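Long-range contacts in MDM10 isoform 1 (PDB 7BTX), which is part of the ERMES complex tethering the endoplasmic reticulum to mitochondria and takes part in late steps of TOM complex assembly: residues D[311-316]-D[414-419]; D[32-37]-D[289-294]; D[427-432]-D[442-447]. All blocks are in the same frame, centred on the assembly; numbering follows the deposited sequence.

Interaction 1 (D[311-316]-D[414-419]); sequences CEFWQK and SVWKLS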
ATOM      1  N   CYS D 311      -1.118  31.941  22.054  1.00 56.80           N
ATOM      2  CA  CYS D 311      -1.089  33.365  21.747  1.00 56.80           C
ATOM      3  C   CYS D 311      -1.645  33.641  20.355  1.00 56.80           C
ATOM      4  O   CYS D 311      -0.935  34.152  19.490  1.00 56.80           O
ATOM      5  CB  CYS D 311       0.334  33.903  21.891  1.00 56.80           C
ATOM      6  SG  CYS D 311       0.495  35.710  21.856  1.00 56.80           S
ATOM      7  N   GLU D 312      -2.888  33.221  20.077  1.00 57.83           N
ATOM      8  CA  GLU D 312      -3.382  33.340  18.707  1.00 57.83           C
ATOM      9  C   GLU D 312      -3.561  34.791  18.268  1.00 57.83           C
ATOM     10  O   GLU D 312      -3.819  35.680  19.083  1.00 57.83           O
ATOM     11  CB  GLU D 312      -4.701  32.597  18.462  1.00 57.83           C
ATOM     12  CG  GLU D 312      -5.982  33.350  18.767  1.00 57.83           C
ATOM     13  CD  GLU D 312      -7.216  32.557  18.393  1.00 57.83           C
ATOM     14  OE1 GLU D 312      -7.071  31.418  17.908  1.00 57.83           O
ATOM     15  OE2 GLU D 312      -8.336  33.075  18.579  1.00 57.83           O
ATOM     16  N   PHE D 313      -3.314  35.036  16.991  1.00 59.38           N
ATOM     17  CA  PHE D 313      -3.435  36.356  16.409  1.00 59.38           C
ATOM     18  C   PHE D 313      -4.326  36.278  15.177  1.00 59.38           C
ATOM     19  O   PHE D 313      -4.293  35.300  14.429  1.00 59.38           O
ATOM     20  CB  PHE D 313      -2.046  36.886  16.054  1.00 59.38           C
ATOM     21  CG  PHE D 313      -2.039  38.264  15.468  1.00 59.38           C
ATOM     22  CD1 PHE D 313      -2.677  39.312  16.105  1.00 59.38           C
ATOM     23  CD2 PHE D 313      -1.361  38.516  14.285  1.00 59.38           C
ATOM     24  CE1 PHE D 313      -2.658  40.586  15.561  1.00 59.38           C
ATOM     25  CE2 PHE D 313      -1.338  39.784  13.738  1.00 59.38           C
ATOM     26  CZ  PHE D 313      -1.989  40.819  14.378  1.00 59.38           C
ATOM     27  N   TRP D 314      -5.140  37.308  14.976  1.00 61.06           N
ATOM     28  CA  TRP D 314      -6.027  37.352  13.829  1.00 61.06           C
ATOM     29  C   TRP D 314      -5.587  38.471  12.892  1.00 61.06           C
ATOM     30  O   TRP D 314      -4.727  39.290  13.247  1.00 61.06           O
ATOM     31  CB  TRP D 314      -7.473  37.524  14.300  1.00 61.06           C
ATOM     32  CG  TRP D 314      -8.120  36.258  14.730  1.00 61.06           C
ATOM     33  CD1 TRP D 314      -7.943  35.615  15.914  1.00 61.06           C
ATOM     34  CD2 TRP D 314      -9.068  35.480  13.990  1.00 61.06           C
ATOM     35  NE1 TRP D 314      -8.710  34.478  15.957  1.00 61.06           N
ATOM     36  CE2 TRP D 314      -9.413  34.374  14.788  1.00 61.06           C
ATOM     37  CE3 TRP D 314      -9.658  35.611  12.729  1.00 61.06           C
ATOM     38  CZ2 TRP D 314     -10.318  33.404  14.368  1.00 61.06           C
ATOM     39  CZ3 TRP D 314     -10.558  34.645  12.315  1.00 61.06           C
ATOM     40  CH2 TRP D 314     -10.877  33.557  13.131  1.00 61.06           C
ATOM     41  N   GLN D 315      -6.190  38.508  11.704  1.00 64.65           N
ATOM     42  CA  GLN D 315      -6.024  39.581  10.731  1.00 64.65           C
ATOM     43  C   GLN D 315      -7.148  39.452   9.713  1.00 64.65           C
ATOM     44  O   GLN D 315      -7.758  38.386   9.593  1.00 64.65           O
ATOM     45  CB  GLN D 315      -4.644  39.518  10.058  1.00 64.65           C
ATOM     46  CG  GLN D 315      -4.177  40.794   9.339  1.00 64.65           C
ATOM     47  CD  GLN D 315      -3.699  41.897  10.278  1.00 64.65           C
ATOM     48  OE1 GLN D 315      -4.460  42.427  11.088  1.00 64.65           O
ATOM     49  NE2 GLN D 315      -2.424  42.254  10.159  1.00 64.65           N
ATOM     50  N   LYS D 316      -7.448  40.525   8.992  1.00 71.64           N
ATOM     51  CA  LYS D 316      -8.496  40.518   7.984  1.00 71.64           C
ATOM     52  C   LYS D 316      -8.057  41.474   6.879  1.00 71.64           C
ATOM     53  O   LYS D 316      -7.160  42.299   7.073  1.00 71.64           O
ATOM     54  CB  LYS D 316      -9.840  40.872   8.632  1.00 71.64           C
ATOM     55  CG  LYS D 316     -11.053  40.404   7.868  1.00 71.64           C
ATOM     56  CD  LYS D 316     -12.299  40.527   8.712  1.00 71.64           C
ATOM     57  CE  LYS D 316     -13.527  40.169   7.904  1.00 71.64           C
ATOM     58  NZ  LYS D 316     -13.756  41.182   6.839  1.00 71.64           N
ATOM     59  N   SER D 414      -6.523  35.722   8.054  1.00 54.30           N
ATOM     60  CA  SER D 414      -5.317  35.050   8.509  1.00 54.30           C
ATOM     61  C   SER D 414      -5.391  34.813  10.008  1.00 54.30           C
ATOM     62  O   SER D 414      -5.814  35.690  10.760  1.00 54.30           O
ATOM     63  CB  SER D 414      -4.082  35.887   8.192  1.00 54.30           C
ATOM     64  OG  SER D 414      -3.969  36.108   6.803  1.00 54.30           O
ATOM     65  N   VAL D 415      -4.996  33.619  10.441  1.00 49.52           N
ATOM     66  CA  VAL D 415      -4.949  33.265  11.855  1.00 49.52           C
ATOM     67  C   VAL D 415      -3.595  32.636  12.131  1.00 49.52           C
ATOM     68  O   VAL D 415      -3.275  31.588  11.565  1.00 49.52           O
ATOM     69  CB  VAL D 415      -6.065  32.288  12.256  1.00 49.52           C
ATOM     70  CG1 VAL D 415      -5.919  31.904  13.700  1.00 49.52           C
ATOM     71  CG2 VAL D 415      -7.426  32.880  12.023  1.00 49.52           C
ATOM     72  N   TRP D 416      -2.815  33.253  13.009  1.00 47.90           N
ATOM     73  CA  TRP D 416      -1.555  32.692  13.473  1.00 47.90           C
ATOM     74  C   TRP D 416      -1.745  32.154  14.879  1.00 47.90           C
ATOM     75  O   TRP D 416      -2.369  32.802  15.711  1.00 47.90           O
ATOM     76  CB  TRP D 416      -0.453  33.747  13.479  1.00 47.90           C
ATOM     77  CG  TRP D 416      -0.195  34.350  12.158  1.00 47.90           C
ATOM     78  CD1 TRP D 416      -0.895  35.355  11.563  1.00 47.90           C
ATOM     79  CD2 TRP D 416       0.846  33.992  11.252  1.00 47.90           C
ATOM     80  NE1 TRP D 416      -0.357  35.643  10.335  1.00 47.90           N
ATOM     81  CE2 TRP D 416       0.715  34.819  10.121  1.00 47.90           C
ATOM     82  CE3 TRP D 416       1.873  33.048  11.284  1.00 47.90           C
ATOM     83  CZ2 TRP D 416       1.575  34.734   9.035  1.00 47.90           C
ATOM     84  CZ3 TRP D 416       2.725  32.963  10.205  1.00 47.90           C
ATOM     85  CH2 TRP D 416       2.573  33.802   9.094  1.00 47.90           C
ATOM     86  N   LYS D 417      -1.213  30.964  15.148  1.00 46.59           N
ATOM     87  CA  LYS D 417      -1.509  30.299  16.420  1.00 46.59           C
ATOM     88  C   LYS D 417      -0.228  29.663  16.960  1.00 46.59           C
ATOM     89  O   LYS D 417       0.269  28.685  16.406  1.00 46.59           O
ATOM     90  CB  LYS D 417      -2.604  29.258  16.256  1.00 46.59           C
ATOM     91  CG  LYS D 417      -4.005  29.808  16.112  1.00 46.59           C
ATOM     92  CD  LYS D 417      -4.952  28.756  15.585  1.00 46.59           C
ATOM     93  CE  LYS D 417      -5.367  27.799  16.679  1.00 46.59           C
ATOM     94  NZ  LYS D 417      -6.336  28.423  17.616  1.00 46.59           N
ATOM     95  N   LEU D 418       0.278  30.208  18.062  1.00 47.53           N
ATOM     96  CA  LEU D 418       1.393  29.595  18.763  1.00 47.53           C
ATOM     97  C   LEU D 418       0.897  28.851  20.000  1.00 47.53           C
ATOM     98  O   LEU D 418      -0.146  29.177  20.565  1.00 47.53           O
ATOM     99  CB  LEU D 418       2.424  30.644  19.172  1.00 47.53           C
ATOM    100  CG  LEU D 418       3.425  31.195  18.158  1.00 47.53           C
ATOM    101  CD1 LEU D 418       2.807  32.223  17.218  1.00 47.53           C
ATOM    102  CD2 LEU D 418       4.613  31.784  18.885  1.00 47.53           C
ATOM    103  N   SER D 419       1.652  27.835  20.423  1.00 47.47           N
ATOM    104  CA  SER D 419       1.364  27.169  21.690  1.00 47.47           C
ATOM    105  C   SER D 419       2.593  26.492  22.280  1.00 47.47           C
ATOM    106  O   SER D 419       2.966  25.394  21.861  1.00 47.47           O
ATOM    107  CB  SER D 419       0.256  26.126  21.543  1.00 47.47           C
ATOM    108  OG  SER D 419       0.708  24.993  20.836  1.00 47.47           O
TER
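Glu312 and Lys417 form a salt bridge, with Lys417 NZ 3.1 Å from Glu312 OE1 and nearly in line with its C-O bond. The two side chains run side by side, with Lys417 CG packed on Glu312 CB. Lys417 NZ also hydrogen-bonds to the backbone O of Thr33, its stronger partner. The other carboxylate oxygen, Glu312 OE2, takes the indole N-H of Trp314 at 3.0 Å from NE1. The oxygen lies in the indole plane, while NE1 sits above the carboxylate plane. Between the backbones, Phe313 and Trp416 are an antiparallel hydrogen-bonded pair: Phe313 N reaches Trp416 O at 2.7 Å and Trp416 N reaches Phe313 O at 2.9 Å. This joins strands 313-316 and 413-420 edge to edge in the wall of the outer-membrane beta barrel. With an alanine at Glu312, Lys417 would probably keep Thr33 O but lose its charged mate, and Trp314 NE1 would lose this acceptor, setting the indole freer to turn. On the face that carries Trp314 and Val415, Val415 CG2 sits over the indole in a CH-pi contact, 3.4 Å from the six-membered ring centroid. On the other face, Phe313 CD2 and Trp416 CD1 meet at a slant, 4.2 Å apart.

Interaction 2 (D[32-37]-D[289-294]); sequences RTLLDF and NSTFCA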
ATOM      1  N   ARG D  32      -8.793  24.958  25.024  1.00 59.73           N
ATOM      2  CA  ARG D  32      -8.579  23.902  24.046  1.00 59.73           C
ATOM      3  C   ARG D  32      -8.420  24.439  22.636  1.00 59.73           C
ATOM      4  O   ARG D  32      -7.808  23.772  21.796  1.00 59.73           O
ATOM      5  CB  ARG D  32      -9.737  22.902  24.075  1.00 59.73           C
ATOM      6  CG  ARG D  32      -9.919  22.217  25.409  1.00 59.73           C
ATOM      7  CD  ARG D  32     -10.843  21.019  25.294  1.00 59.73           C
ATOM      8  NE  ARG D  32     -12.019  21.299  24.475  1.00 59.73           N
ATOM      9  CZ  ARG D  32     -13.247  21.468  24.958  1.00 59.73           C
ATOM     10  NH1 ARG D  32     -13.461  21.396  26.263  1.00 59.73           N
ATOM     11  NH2 ARG D  32     -14.257  21.721  24.140  1.00 59.73           N
ATOM     12  N   THR D  33      -8.954  25.623  22.367  1.00 58.72           N
ATOM     13  CA  THR D  33      -8.779  26.299  21.095  1.00 58.72           C
ATOM     14  C   THR D  33      -7.408  26.957  21.019  1.00 58.72           C
ATOM     15  O   THR D  33      -6.770  26.958  19.960  1.00 58.72           O
ATOM     16  CB  THR D  33      -9.902  27.327  20.918  1.00 58.72           C
ATOM     17  OG1 THR D  33     -11.159  26.644  20.877  1.00 58.72           O
ATOM     18  CG2 THR D  33      -9.749  28.129  19.639  1.00 58.72           C
ATOM     19  N   LEU D  34      -6.912  27.458  22.147  1.00 56.62           N
ATOM     20  CA  LEU D  34      -5.651  28.182  22.159  1.00 56.62           C
ATOM     21  C   LEU D  34      -4.447  27.295  22.422  1.00 56.62           C
ATOM     22  O   LEU D  34      -3.325  27.704  22.115  1.00 56.62           O
ATOM     23  CB  LEU D  34      -5.707  29.305  23.194  1.00 56.62           C
ATOM     24  CG  LEU D  34      -6.618  30.438  22.740  1.00 56.62           C
ATOM     25  CD1 LEU D  34      -6.834  31.504  23.772  1.00 56.62           C
ATOM     26  CD2 LEU D  34      -5.969  31.045  21.565  1.00 56.62           C
ATOM     27  N   LEU D  35      -4.639  26.095  22.959  1.00 54.61           N
ATOM     28  CA  LEU D  35      -3.510  25.269  23.357  1.00 54.61           C
ATOM     29  C   LEU D  35      -3.418  23.976  22.568  1.00 54.61           C
ATOM     30  O   LEU D  35      -2.336  23.618  22.096  1.00 54.61           O
ATOM     31  CB  LEU D  35      -3.601  24.925  24.844  1.00 54.61           C
ATOM     32  CG  LEU D  35      -3.808  26.044  25.854  1.00 54.61           C
ATOM     33  CD1 LEU D  35      -3.807  25.441  27.218  1.00 54.61           C
ATOM     34  CD2 LEU D  35      -2.790  27.118  25.753  1.00 54.61           C
ATOM     35  N   ASP D  36      -4.529  23.258  22.421  1.00 54.95           N
ATOM     36  CA  ASP D  36      -4.516  21.875  21.964  1.00 54.95           C
ATOM     37  C   ASP D  36      -4.919  21.727  20.503  1.00 54.95           C
ATOM     38  O   ASP D  36      -5.554  20.734  20.141  1.00 54.95           O
ATOM     39  CB  ASP D  36      -5.431  21.030  22.846  1.00 54.95           C
ATOM     40  CG  ASP D  36      -5.062  21.111  24.308  1.00 54.95           C
ATOM     41  OD1 ASP D  36      -3.865  21.285  24.611  1.00 54.95           O
ATOM     42  OD2 ASP D  36      -5.970  21.005  25.157  1.00 54.95           O
ATOM     43  N   PHE D  37      -4.559  22.684  19.650  1.00 50.66           N
ATOM     44  CA  PHE D  37      -4.893  22.559  18.241  1.00 50.66           C
ATOM     45  C   PHE D  37      -3.976  21.535  17.573  1.00 50.66           C
ATOM     46  O   PHE D  37      -3.018  21.029  18.163  1.00 50.66           O
ATOM     47  CB  PHE D  37      -4.840  23.919  17.547  1.00 50.66           C
ATOM     48  CG  PHE D  37      -3.522  24.631  17.658  1.00 50.66           C
ATOM     49  CD1 PHE D  37      -3.295  25.535  18.676  1.00 50.66           C
ATOM     50  CD2 PHE D  37      -2.531  24.444  16.708  1.00 50.66           C
ATOM     51  CE1 PHE D  37      -2.097  26.204  18.767  1.00 50.66           C
ATOM     52  CE2 PHE D  37      -1.333  25.110  16.802  1.00 50.66           C
ATOM     53  CZ  PHE D  37      -1.119  25.991  17.828  1.00 50.66           C
ATOM     54  N   ASN D 289      -7.738  41.916  18.338  1.00 68.42           N
ATOM     55  CA  ASN D 289      -7.741  40.656  17.605  1.00 68.42           C
ATOM     56  C   ASN D 289      -6.893  39.579  18.263  1.00 68.42           C
ATOM     57  O   ASN D 289      -7.230  38.397  18.172  1.00 68.42           O
ATOM     58  CB  ASN D 289      -7.264  40.886  16.165  1.00 68.42           C
ATOM     59  CG  ASN D 289      -6.067  41.801  16.089  1.00 68.42           C
ATOM     60  OD1 ASN D 289      -5.496  42.181  17.110  1.00 68.42           O
ATOM     61  ND2 ASN D 289      -5.682  42.172  14.876  1.00 68.42           N
ATOM     62  N   SER D 290      -5.805  39.957  18.930  1.00 65.80           N
ATOM     63  CA  SER D 290      -4.952  38.987  19.601  1.00 65.80           C
ATOM     64  C   SER D 290      -5.622  38.457  20.862  1.00 65.80           C
ATOM     65  O   SER D 290      -6.444  39.136  21.478  1.00 65.80           O
ATOM     66  CB  SER D 290      -3.612  39.628  19.951  1.00 65.80           C
ATOM     67  OG  SER D 290      -2.792  38.728  20.669  1.00 65.80           O
ATOM     68  N   THR D 291      -5.275  37.228  21.238  1.00 62.22           N
ATOM     69  CA  THR D 291      -5.805  36.538  22.402  1.00 62.22           C
ATOM     70  C   THR D 291      -4.614  35.889  23.125  1.00 62.22           C
ATOM     71  O   THR D 291      -3.491  35.907  22.594  1.00 62.22           O
ATOM     72  CB  THR D 291      -6.885  35.559  21.931  1.00 62.22           C
ATOM     73  OG1 THR D 291      -7.714  36.208  20.963  1.00 62.22           O
ATOM     74  CG2 THR D 291      -7.825  35.148  23.060  1.00 62.22           C
ATOM     75  N   PHE D 292      -4.838  35.342  24.322  1.00 58.41           N
ATOM     76  CA  PHE D 292      -3.764  34.756  25.117  1.00 58.41           C
ATOM     77  C   PHE D 292      -4.318  33.727  26.097  1.00 58.41           C
ATOM     78  O   PHE D 292      -5.455  33.863  26.554  1.00 58.41           O
ATOM     79  CB  PHE D 292      -3.003  35.857  25.852  1.00 58.41           C
ATOM     80  CG  PHE D 292      -1.925  35.351  26.759  1.00 58.41           C
ATOM     81  CD1 PHE D 292      -0.793  34.756  26.239  1.00 58.41           C
ATOM     82  CD2 PHE D 292      -2.048  35.464  28.133  1.00 58.41           C
ATOM     83  CE1 PHE D 292       0.200  34.286  27.071  1.00 58.41           C
ATOM     84  CE2 PHE D 292      -1.059  34.997  28.972  1.00 58.41           C
ATOM     85  CZ  PHE D 292       0.065  34.409  28.440  1.00 58.41           C
ATOM     86  N   CYS D 293      -3.540  32.691  26.425  1.00 55.27           N
ATOM     87  CA  CYS D 293      -3.994  31.648  27.350  1.00 55.27           C
ATOM     88  C   CYS D 293      -2.767  31.028  28.015  1.00 55.27           C
ATOM     89  O   CYS D 293      -1.911  30.456  27.343  1.00 55.27           O
ATOM     90  CB  CYS D 293      -4.813  30.586  26.639  1.00 55.27           C
ATOM     91  SG  CYS D 293      -5.379  29.240  27.690  1.00 55.27           S
ATOM     92  N   ALA D 294      -2.707  31.123  29.341  1.00 50.98           N
ATOM     93  CA  ALA D 294      -1.586  30.574  30.099  1.00 50.98           C
ATOM     94  C   ALA D 294      -2.092  29.543  31.108  1.00 50.98           C
ATOM     95  O   ALA D 294      -2.429  29.848  32.250  1.00 50.98           O
ATOM     96  CB  ALA D 294      -0.819  31.691  30.789  1.00 50.98           C
TER
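Leu34 lays its CD1 methyl over the side of Cys293, 3.6 Å from Cys293 CB. The contact sets the N-terminal segment 32-37 against the wall of the beta barrel, probably on its inner side. The wall here is the 289-294 segment, which runs into a barrel strand. No hydrogen bond crosses between the two segments, and the contact is apolar and buried.

The same CD1 of Leu34 also meets Thr291, whose methyl CG2 lies 3.8 Å away. These two side chains cross at about a right angle. Thr291 turns its methyl, not its hydroxyl, to the leucine. Leu34 CD1 therefore spans Thr291 and Cys293, which both point toward the 32-37 segment, and it passes near the backbone O of Phe292 between them. The side chain of Phe292 points away. Leu34 also touches Glu312, and the backbones of Thr291 and Cys293 hydrogen-bond to those of Glu312 and Gly310, respectively.

Leu35 takes the other end of Cys293. With chi1 at 179°, Cys293 SG swings away from its backbone N and reaches this second leucine. Cys293 thus offers CB to Leu34 and its sulfur to Leu35. Leu35 packs its branched end on the sulfur, and its CD2, 3.9 Å from Cys293 SG, also comes 3.8 Å from Cys293 O.

Interaction 3 (D[427-432]-D[442-447]); sequences LKLLWE and AGTELV
Leu427 and Leu446 lie side by side and point the same way, with Leu427 CD2 4.1 Å from Leu446 CD1. Two residues further along, at the next hydrogen-bonded pair, Leu429 and Thr444 repeat this arrangement, and Leu429 CD1 meets the methyl CG2 of Thr444 at 3.8 Å. The Thr444 hydroxyl is anti to the backbone N (chi1 -176°), which places CG2 where the leucine can touch it. Leu429 CD1 also reaches Leu446 CD1, so the three leucines form one apolar patch. Trp431 and Ala442 share this face, though their side chains meet only loosely.

The opposite face carries Lys428, Leu430, Gly443 and Glu445. Lys428 and Glu445 run alongside each other through their aliphatic parts, CG to CG at 3.7 Å. Their charged ends do not meet. Lys428 bends away, and its NZ hydrogen-bonds to the backbone O atoms of Phe37 and Leu35 and lies against the Phe37 ring in a cation-pi contact. Leu430 turns CD1 over the backbone of Gly443, 3.8 Å from Gly443 CA, where no side chain intervenes.

The two strands form an antiparallel beta hairpin, held by paired backbone bonds at Leu427 with Leu446 and at Leu429 with Thr444. The straightest of these four runs from Leu429 N to Thr444 O, 2.8 Å with 167° at the hydrogen. Trp431 N also hydrogen-bonds to Ala442 O. Strand 413-420 pairs with the other edge of strand 426-434, and there the Trp431 and Trp416 rings meet with planes at about 50°. Beyond strand 439-447, the backbones of Gly443 and Val447 hydrogen-bond to Gly486 and Phe481.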
ATOM      1  N   LEU D 427       6.989  23.742  20.621  1.00 49.18           N
ATOM      2  CA  LEU D 427       6.481  25.030  20.165  1.00 49.18           C
ATOM      3  C   LEU D 427       5.730  24.764  18.866  1.00 49.18           C
ATOM      4  O   LEU D 427       6.350  24.595  17.814  1.00 49.18           O
ATOM      5  CB  LEU D 427       7.606  26.037  19.973  1.00 49.18           C
ATOM      6  CG  LEU D 427       7.275  27.367  19.293  1.00 49.18           C
ATOM      7  CD1 LEU D 427       6.232  28.123  20.070  1.00 49.18           C
ATOM      8  CD2 LEU D 427       8.517  28.210  19.130  1.00 49.18           C
ATOM      9  N   LYS D 428       4.409  24.696  18.951  1.00 46.51           N
ATOM     10  CA  LYS D 428       3.593  24.511  17.764  1.00 46.51           C
ATOM     11  C   LYS D 428       3.258  25.859  17.154  1.00 46.51           C
ATOM     12  O   LYS D 428       2.872  26.792  17.855  1.00 46.51           O
ATOM     13  CB  LYS D 428       2.310  23.761  18.107  1.00 46.51           C
ATOM     14  CG  LYS D 428       2.534  22.352  18.587  1.00 46.51           C
ATOM     15  CD  LYS D 428       1.526  21.963  19.639  1.00 46.51           C
ATOM     16  CE  LYS D 428       0.127  21.909  19.071  1.00 46.51           C
ATOM     17  NZ  LYS D 428      -0.860  21.505  20.103  1.00 46.51           N
ATOM     18  N   LEU D 429       3.419  25.962  15.844  1.00 44.68           N
ATOM     19  CA  LEU D 429       2.987  27.128  15.095  1.00 44.68           C
ATOM     20  C   LEU D 429       1.983  26.682  14.049  1.00 44.68           C
ATOM     21  O   LEU D 429       2.062  25.565  13.540  1.00 44.68           O
ATOM     22  CB  LEU D 429       4.157  27.838  14.415  1.00 44.68           C
ATOM     23  CG  LEU D 429       5.281  28.387  15.286  1.00 44.68           C
ATOM     24  CD1 LEU D 429       6.462  27.441  15.306  1.00 44.68           C
ATOM     25  CD2 LEU D 429       5.699  29.746  14.774  1.00 44.68           C
ATOM     26  N   LEU D 430       1.038  27.555  13.728  1.00 42.00           N
ATOM     27  CA  LEU D 430       0.006  27.207  12.765  1.00 42.00           C
ATOM     28  C   LEU D 430      -0.524  28.473  12.123  1.00 42.00           C
ATOM     29  O   LEU D 430      -0.926  29.400  12.824  1.00 42.00           O
ATOM     30  CB  LEU D 430      -1.141  26.444  13.430  1.00 42.00           C
ATOM     31  CG  LEU D 430      -2.243  25.919  12.509  1.00 42.00           C
ATOM     32  CD1 LEU D 430      -1.787  24.691  11.761  1.00 42.00           C
ATOM     33  CD2 LEU D 430      -3.491  25.620  13.293  1.00 42.00           C
ATOM     34  N   TRP D 431      -0.522  28.507  10.800  1.00 44.04           N
ATOM     35  CA  TRP D 431      -1.171  29.563  10.047  1.00 44.04           C
ATOM     36  C   TRP D 431      -2.383  28.981   9.337  1.00 44.04           C
ATOM     37  O   TRP D 431      -2.351  27.837   8.886  1.00 44.04           O
ATOM     38  CB  TRP D 431      -0.214  30.195   9.038  1.00 44.04           C
ATOM     39  CG  TRP D 431      -0.855  31.231   8.198  1.00 44.04           C
ATOM     40  CD1 TRP D 431      -1.222  32.475   8.584  1.00 44.04           C
ATOM     41  CD2 TRP D 431      -1.226  31.109   6.825  1.00 44.04           C
ATOM     42  NE1 TRP D 431      -1.795  33.148   7.538  1.00 44.04           N
ATOM     43  CE2 TRP D 431      -1.809  32.327   6.443  1.00 44.04           C
ATOM     44  CE3 TRP D 431      -1.120  30.088   5.879  1.00 44.04           C
ATOM     45  CZ2 TRP D 431      -2.285  32.552   5.160  1.00 44.04           C
ATOM     46  CZ3 TRP D 431      -1.592  30.313   4.611  1.00 44.04           C
ATOM     47  CH2 TRP D 431      -2.168  31.534   4.260  1.00 44.04           C
ATOM     48  N   GLU D 432      -3.463  29.755   9.271  1.00 46.19           N
ATOM     49  CA  GLU D 432      -4.657  29.361   8.538  1.00 46.19           C
ATOM     50  C   GLU D 432      -5.156  30.545   7.735  1.00 46.19           C
ATOM     51  O   GLU D 432      -5.378  31.621   8.290  1.00 46.19           O
ATOM     52  CB  GLU D 432      -5.763  28.875   9.472  1.00 46.19           C
ATOM     53  CG  GLU D 432      -5.543  27.490  10.022  1.00 46.19           C
ATOM     54  CD  GLU D 432      -6.834  26.719  10.159  1.00 46.19           C
ATOM     55  OE1 GLU D 432      -7.891  27.268   9.790  1.00 46.19           O
ATOM     56  OE2 GLU D 432      -6.792  25.563  10.626  1.00 46.19           O
ATOM     57  N   ALA D 442      -1.035  25.953   6.927  1.00 40.50           N
ATOM     58  CA  ALA D 442       0.351  25.551   7.117  1.00 40.50           C
ATOM     59  C   ALA D 442       0.692  25.563   8.598  1.00 40.50           C
ATOM     60  O   ALA D 442       0.281  26.467   9.327  1.00 40.50           O
ATOM     61  CB  ALA D 442       1.296  26.479   6.360  1.00 40.50           C
ATOM     62  N   GLY D 443       1.445  24.564   9.042  1.00 41.86           N
ATOM     63  CA  GLY D 443       1.787  24.489  10.445  1.00 41.86           C
ATOM     64  C   GLY D 443       2.950  23.581  10.769  1.00 41.86           C
ATOM     65  O   GLY D 443       3.097  22.518  10.168  1.00 41.86           O
ATOM     66  N   THR D 444       3.780  23.977  11.729  1.00 46.29           N
ATOM     67  CA  THR D 444       4.947  23.207  12.125  1.00 46.29           C
ATOM     68  C   THR D 444       4.998  23.065  13.638  1.00 46.29           C
ATOM     69  O   THR D 444       4.273  23.732  14.376  1.00 46.29           O
ATOM     70  CB  THR D 444       6.245  23.851  11.629  1.00 46.29           C
ATOM     71  OG1 THR D 444       7.350  23.003  11.958  1.00 46.29           O
ATOM     72  CG2 THR D 444       6.449  25.198  12.273  1.00 46.29           C
ATOM     73  N   GLU D 445       5.875  22.177  14.087  1.00 51.33           N
ATOM     74  CA  GLU D 445       6.144  21.967  15.498  1.00 51.33           C
ATOM     75  C   GLU D 445       7.651  21.899  15.688  1.00 51.33           C
ATOM     76  O   GLU D 445       8.361  21.354  14.843  1.00 51.33           O
ATOM     77  CB  GLU D 445       5.484  20.684  16.005  1.00 51.33           C
ATOM     78  CG  GLU D 445       5.565  20.496  17.501  1.00 51.33           C
ATOM     79  CD  GLU D 445       4.934  19.204  17.964  1.00 51.33           C
ATOM     80  OE1 GLU D 445       4.610  18.361  17.108  1.00 51.33           O
ATOM     81  OE2 GLU D 445       4.757  19.031  19.187  1.00 51.33           O
ATOM     82  N   LEU D 446       8.148  22.480  16.770  1.00 53.17           N
ATOM     83  CA  LEU D 446       9.565  22.430  17.076  1.00 53.17           C
ATOM     84  C   LEU D 446       9.759  21.727  18.409  1.00 53.17           C
ATOM     85  O   LEU D 446       8.841  21.643  19.220  1.00 53.17           O
ATOM     86  CB  LEU D 446      10.171  23.835  17.116  1.00 53.17           C
ATOM     87  CG  LEU D 446       9.788  24.754  15.955  1.00 53.17           C
ATOM     88  CD1 LEU D 446      10.402  26.120  16.128  1.00 53.17           C
ATOM     89  CD2 LEU D 446      10.219  24.160  14.642  1.00 53.17           C
ATOM     90  N   VAL D 447      10.954  21.183  18.619  1.00 59.33           N
ATOM     91  CA  VAL D 447      11.331  20.565  19.885  1.00 59.33           C
ATOM     92  C   VAL D 447      12.675  21.145  20.293  1.00 59.33           C
ATOM     93  O   VAL D 447      13.650  21.041  19.543  1.00 59.33           O
ATOM     94  CB  VAL D 447      11.403  19.030  19.788  1.00 59.33           C
ATOM     95  CG1 VAL D 447      12.005  18.455  21.045  1.00 59.33           C
ATOM     96  CG2 VAL D 447      10.027  18.442  19.566  1.00 59.33           C
TER

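In the fold
Interactions 1 and 3 are surface contacts between antiparallel neighbours in the same part of the barrel wall. Strands 413-420 and 426-434 join them, through backbone bonds such as Lys417 N to Leu430 O. Interaction 2 is buried, nearer the centre of the chain, and has no hydrogen bonds between its segments. It packs the 32-37 segment on the wall, whereas the other two build the wall itself. Polar links still tie this segment to both: two lysines, one from each of these joining strands, donate hydrogen bonds to its backbone oxygens. The 289-294 segment reaches interaction 1 through its backbone, next to strand 313-316.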